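Local coordinates for protein CopN (Chlamydia pneumoniae, PDB 4NRH) that probably acts as a type III secretion gatekeeper, joining the chaperone Scc3 in a complex that directs translocator secretion, at residues A[18-22]-A[69-74]. Residues are numbered along the deposited sequence; the frame is centred on the assembly and turned at random.
Sequences LADKY and DYLVQT
Y22 and Y70 form a T-shaped pair: their planes stand 73° apart, and the edge of Y70 is turned to the face of Y22. The ring centroids are separated by 5.7 Å. The root of Y70 takes part as well, for its CB lies 3.7 Å from the Y22 ring centroid and almost on the normal through the ring centre, a well-centred CH-pi contact. At a chi1 of 157°, Y70 swings CG to the far side from its own N, and the ring reaches past this face toward A19, where Y70 CE1 comes within 3.6 Å of A19 CA. The Y70 hydroxyl is linked to the same turn by a water, which accepts from A19 N and lies 2.7 Å from Y70 OH.

At the rim of the Y22 ring, Y22 OH donates to Q73 OE1; the modelled separation is very short, so the exact length is doubtful. Amide and ring planes are 70° apart. L18 runs past Y70 in the opposite direction and crosses Q73 at about a right angle; L18 CD2 lies 3.7 Å from T74 CB.

Within the HrpJ-like region, these contacts join the first modelled helix, 18-24, to the C-terminal end of helix 61-74, with the short segments roughly antiparallel. Helix 31-40 packs against both tyrosines through L34, while helix 80-97 touches L71 and V72.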
loop_
_atom_site.group_PDB
_atom_site.type_symbol
_atom_site.label_atom_id
_atom_site.label_comp_id
_atom_site.label_asym_id
_atom_site.label_seq_id
_atom_site.Cartn_x
_atom_site.Cartn_y
_atom_site.Cartn_z
ATOM N N LEU A 18 38.105 -10.466 18.208
ATOM C CA LEU A 18 36.662 -10.338 18.396
ATOM C C LEU A 18 36.158 -8.915 18.163
ATOM O O LEU A 18 35.069 -8.718 17.622
ATOM C CB LEU A 18 36.263 -10.806 19.797
ATOM C CG LEU A 18 34.760 -10.788 20.087
ATOM C CD1 LEU A 18 34.015 -11.680 19.103
ATOM C CD2 LEU A 18 34.479 -11.219 21.516
ATOM N N ALA A 19 36.947 -7.928 18.576
ATOM C CA ALA A 19 36.570 -6.527 18.413
ATOM C C ALA A 19 36.370 -6.164 16.943
ATOM O O ALA A 19 35.439 -5.439 16.595
ATOM C CB ALA A 19 37.616 -5.623 19.042
ATOM N N ASP A 20 37.251 -6.674 16.089
ATOM C CA ASP A 20 37.155 -6.437 14.652
ATOM C C ASP A 20 35.904 -7.072 14.047
ATOM O O ASP A 20 35.332 -6.540 13.098
ATOM C CB ASP A 20 38.406 -6.959 13.941
ATOM C CG ASP A 20 39.653 -6.177 14.309
ATOM O OD1 ASP A 20 39.518 -5.052 14.834
ATOM O OD2 ASP A 20 40.769 -6.689 14.079
ATOM N N LYS A 21 35.487 -8.212 14.593
ATOM C CA LYS A 21 34.304 -8.908 14.088
ATOM C C LYS A 21 33.030 -8.126 14.395
ATOM O O LYS A 21 32.136 -8.031 13.553
ATOM C CB LYS A 21 34.209 -10.320 14.672
ATOM C CG LYS A 21 35.355 -11.237 14.273
ATOM C CD LYS A 21 35.254 -12.584 14.971
ATOM C CE LYS A 21 36.447 -13.467 14.640
ATOM N NZ LYS A 21 36.557 -13.719 13.176
ATOM N N TYR A 22 32.951 -7.576 15.602
ATOM C CA TYR A 22 31.843 -6.705 15.984
ATOM C C TYR A 22 31.757 -5.478 15.081
ATOM O O TYR A 22 30.670 -5.058 14.684
ATOM C CB TYR A 22 31.988 -6.260 17.443
ATOM C CG TYR A 22 31.275 -7.138 18.446
ATOM C CD1 TYR A 22 31.869 -8.292 18.939
ATOM C CD2 TYR A 22 30.011 -6.801 18.914
ATOM C CE1 TYR A 22 31.219 -9.093 19.862
ATOM C CE2 TYR A 22 29.352 -7.595 19.834
ATOM C CZ TYR A 22 29.961 -8.739 20.307
ATOM O OH TYR A 22 29.308 -9.530 21.225
ATOM N N ASP A 69 27.873 -5.833 24.885
ATOM C CA ASP A 69 27.834 -7.206 24.387
ATOM C C ASP A 69 29.243 -7.712 24.101
ATOM O O ASP A 69 29.579 -8.853 24.416
ATOM C CB ASP A 69 26.971 -7.308 23.126
ATOM C CG ASP A 69 25.508 -7.018 23.393
ATOM O OD1 ASP A 69 25.045 -7.275 24.525
ATOM O OD2 ASP A 69 24.818 -6.539 22.470
ATOM N N TYR A 70 30.061 -6.854 23.497
ATOM C CA TYR A 70 31.436 -7.204 23.166
ATOM C C TYR A 70 32.279 -7.434 24.417
ATOM O O TYR A 70 33.027 -8.408 24.498
ATOM C CB TYR A 70 32.081 -6.115 22.305
ATOM C CG TYR A 70 33.591 -6.118 22.380
ATOM C CD1 TYR A 70 34.334 -7.100 21.737
ATOM C CD2 TYR A 70 34.275 -5.148 23.103
ATOM C CE1 TYR A 70 35.713 -7.115 21.808
ATOM C CE2 TYR A 70 35.655 -5.154 23.179
ATOM C CZ TYR A 70 36.370 -6.140 22.529
ATOM O OH TYR A 70 37.744 -6.154 22.599
ATOM N N LEU A 71 32.155 -6.529 25.385
ATOM C CA LEU A 71 32.939 -6.599 26.615
ATOM C C LEU A 71 32.656 -7.882 27.388
ATOM O O LEU A 71 33.575 -8.538 27.878
ATOM C CB LEU A 71 32.657 -5.382 27.498
ATOM C CG LEU A 71 33.157 -4.035 26.975
ATOM C CD1 LEU A 71 32.679 -2.902 27.872
ATOM C CD2 LEU A 71 34.672 -4.033 26.860
ATOM N N VAL A 72 31.378 -8.231 27.496
ATOM C CA VAL A 72 30.970 -9.461 28.161
ATOM C C VAL A 72 31.525 -10.691 27.443
ATOM O O VAL A 72 31.992 -11.639 28.077
ATOM C CB VAL A 72 29.429 -9.563 28.242
ATOM C CG1 VAL A 72 28.999 -10.957 28.672
ATOM C CG2 VAL A 72 28.877 -8.515 29.199
ATOM N N GLN A 73 31.493 -10.659 26.115
ATOM C CA GLN A 73 31.894 -11.806 25.308
ATOM C C GLN A 73 33.409 -12.005 25.252
ATOM O O GLN A 73 33.887 -13.137 25.209
ATOM C CB GLN A 73 31.338 -11.666 23.886
ATOM C CG GLN A 73 31.426 -12.941 23.058
ATOM C CD GLN A 73 30.862 -12.774 21.661
ATOM O OE1 GLN A 73 30.277 -11.742 21.332
ATOM N NE2 GLN A 73 31.038 -13.793 20.829
ATOM N N THR A 74 34.163 -10.909 25.256
ATOM C CA THR A 74 35.608 -10.988 25.058
ATOM C C THR A 74 36.390 -11.248 26.344
ATOM O O THR A 74 37.562 -11.619 26.294
ATOM C CB THR A 74 36.157 -9.698 24.408
ATOM O OG1 THR A 74 37.478 -9.940 23.905
ATOM C CG2 THR A 74 36.203 -8.558 25.418
HETATM O O HOH W 1 38.920 -8.080 21.029
#